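Long-range contact in CEP104 (Gallus gallus, PDB 5JO8), which is a centriolar protein whose TOG domain probably binds tubulin or microtubules: residues V40-L45 with A63-L68. Residues are numbered along the deposited sequence; the frame is centred on the assembly and turned at random.
Sequences VFGEAL and AVYKKL
F41 lays one face of its ring over V64, whose CG2 sits 4.2 Å from the centroid of the F41 ring and only 5° off the ring normal, a CH-pi contact. V40 CG1 covers the opposite face, so the ring lies between a methyl of its own segment and one of helix 54-69. With CG of F41 anti to its carbonyl carbon (chi1 -61°), the CE1-CZ edge of the ring points at the side chains of helix 54-69: CZ meets V64 CG1 at 3.7 Å, and CE1 meets L68 CD1, which lies in the ring plane, at 3.8 Å. Both methyls of L45 reach V64 CG2, CD2 the closer at 3.5 Å, so this one methyl is shared between the leucine fork and the aromatic face. CD1 of L45 reaches the CB of A63 at 3.8 Å. K67 runs its aliphatic part past the edge of the F41 ring; bent at chi2 and chi4, it brings NZ to 4.0 Å from V40 O, too far for a hydrogen bond. G42, with positive phi, is the N-cap of helix 43-49, and F41 and L45 flank this break. A86 of helix 77-94 also touches F41, and L109 of helix 100-121 touches V64. The contact joins short helices 35-41 and 43-49 to helix 54-69 of the TOG domain, and its chemistry implies cohesion by dispersion and methyl-aromatic packing rather than by polar bonds.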
loop_
_atom_site.group_PDB
_atom_site.type_symbol
_atom_site.label_atom_id
_atom_site.label_comp_id
_atom_site.label_asym_id
_atom_site.label_seq_id
_atom_site.Cartn_x
_atom_site.Cartn_y
_atom_site.Cartn_z
ATOM N N VAL A 40 24.053 10.868 -2.893
ATOM C CA VAL A 40 23.266 11.865 -2.186
ATOM C C VAL A 40 23.622 11.926 -0.705
ATOM O O VAL A 40 23.761 13.012 -0.137
ATOM C CB VAL A 40 21.751 11.589 -2.367
ATOM C CG1 VAL A 40 20.920 12.491 -1.468
ATOM C CG2 VAL A 40 21.354 11.763 -3.818
ATOM N N PHE A 41 23.751 10.758 -0.075
ATOM C CA PHE A 41 23.902 10.706 1.378
ATOM C C PHE A 41 25.290 10.352 1.897
ATOM O O PHE A 41 25.558 10.489 3.087
ATOM C CB PHE A 41 22.902 9.713 1.968
ATOM C CG PHE A 41 21.482 10.080 1.714
ATOM C CD1 PHE A 41 20.959 11.264 2.208
ATOM C CD2 PHE A 41 20.659 9.236 0.988
ATOM C CE1 PHE A 41 19.637 11.603 1.979
ATOM C CE2 PHE A 41 19.342 9.575 0.755
ATOM C CZ PHE A 41 18.831 10.753 1.243
ATOM N N GLY A 42 26.153 9.861 1.018
ATOM C CA GLY A 42 27.456 9.395 1.444
ATOM C C GLY A 42 27.449 7.922 1.785
ATOM O O GLY A 42 26.412 7.353 2.154
ATOM N N GLU A 43 28.610 7.291 1.662
ATOM C CA GLU A 43 28.699 5.856 1.861
ATOM C C GLU A 43 28.480 5.447 3.318
ATOM O O GLU A 43 27.929 4.373 3.584
ATOM C CB GLU A 43 30.024 5.303 1.323
ATOM C CG GLU A 43 30.150 3.795 1.460
ATOM C CD GLU A 43 31.326 3.224 0.701
ATOM O OE1 GLU A 43 31.937 3.964 -0.097
ATOM O OE2 GLU A 43 31.631 2.030 0.907
ATOM N N ALA A 44 28.884 6.298 4.260
ATOM C CA ALA A 44 28.750 5.974 5.680
ATOM C C ALA A 44 27.287 5.758 6.073
ATOM O O ALA A 44 26.945 4.760 6.719
ATOM C CB ALA A 44 29.383 7.061 6.548
ATOM N N LEU A 45 26.426 6.684 5.662
ATOM C CA LEU A 45 25.004 6.567 5.954
ATOM C C LEU A 45 24.422 5.322 5.297
ATOM O O LEU A 45 23.676 4.577 5.934
ATOM C CB LEU A 45 24.239 7.818 5.508
ATOM C CG LEU A 45 22.747 7.871 5.860
ATOM C CD1 LEU A 45 22.308 9.318 6.062
ATOM C CD2 LEU A 45 21.895 7.200 4.774
ATOM N N ALA A 63 18.577 9.640 10.181
ATOM C CA ALA A 63 19.508 10.641 9.652
ATOM C C ALA A 63 19.036 11.173 8.306
ATOM O O ALA A 63 19.209 12.356 8.006
ATOM C CB ALA A 63 20.919 10.079 9.528
ATOM N N VAL A 64 18.449 10.297 7.496
ATOM C CA VAL A 64 17.892 10.706 6.215
ATOM C C VAL A 64 16.723 11.639 6.463
ATOM O O VAL A 64 16.597 12.666 5.789
ATOM C CB VAL A 64 17.490 9.490 5.365
ATOM C CG1 VAL A 64 16.703 9.924 4.123
ATOM C CG2 VAL A 64 18.714 8.696 4.974
ATOM N N TYR A 65 15.884 11.300 7.438
ATOM C CA TYR A 65 14.776 12.159 7.817
ATOM C C TYR A 65 15.298 13.548 8.183
ATOM O O TYR A 65 14.801 14.559 7.693
ATOM C CB TYR A 65 14.015 11.545 9.002
ATOM C CG TYR A 65 13.048 12.503 9.661
ATOM C CD1 TYR A 65 13.481 13.377 10.660
ATOM C CD2 TYR A 65 11.713 12.556 9.279
ATOM C CE1 TYR A 65 12.623 14.267 11.249
ATOM C CE2 TYR A 65 10.837 13.455 9.879
ATOM C CZ TYR A 65 11.308 14.299 10.867
ATOM O OH TYR A 65 10.470 15.202 11.469
ATOM N N LYS A 66 16.301 13.599 9.052
ATOM C CA LYS A 66 16.889 14.881 9.425
ATOM C C LYS A 66 17.479 15.649 8.230
ATOM O O LYS A 66 17.258 16.861 8.092
ATOM C CB LYS A 66 17.962 14.681 10.490
ATOM C CG LYS A 66 18.627 15.976 10.926
ATOM C CD LYS A 66 19.500 15.730 12.139
ATOM C CE LYS A 66 20.279 16.973 12.526
ATOM N NZ LYS A 66 19.386 18.065 12.984
ATOM N N LYS A 67 18.225 14.958 7.373
ATOM C CA LYS A 67 18.867 15.617 6.229
ATOM C C LYS A 67 17.815 16.238 5.299
ATOM O O LYS A 67 17.947 17.388 4.870
ATOM C CB LYS A 67 19.760 14.633 5.467
ATOM C CG LYS A 67 20.510 15.242 4.274
ATOM C CD LYS A 67 21.586 16.203 4.736
ATOM C CE LYS A 67 22.324 16.817 3.553
ATOM N NZ LYS A 67 22.983 15.780 2.710
ATOM N N LEU A 68 16.767 15.485 4.978
ATOM C CA LEU A 68 15.710 16.031 4.130
ATOM C C LEU A 68 14.938 17.173 4.791
ATOM O O LEU A 68 14.664 18.176 4.130
ATOM C CB LEU A 68 14.749 14.933 3.674
ATOM C CG LEU A 68 15.151 14.221 2.378
ATOM C CD1 LEU A 68 16.371 13.344 2.600
ATOM C CD2 LEU A 68 13.987 13.386 1.832
#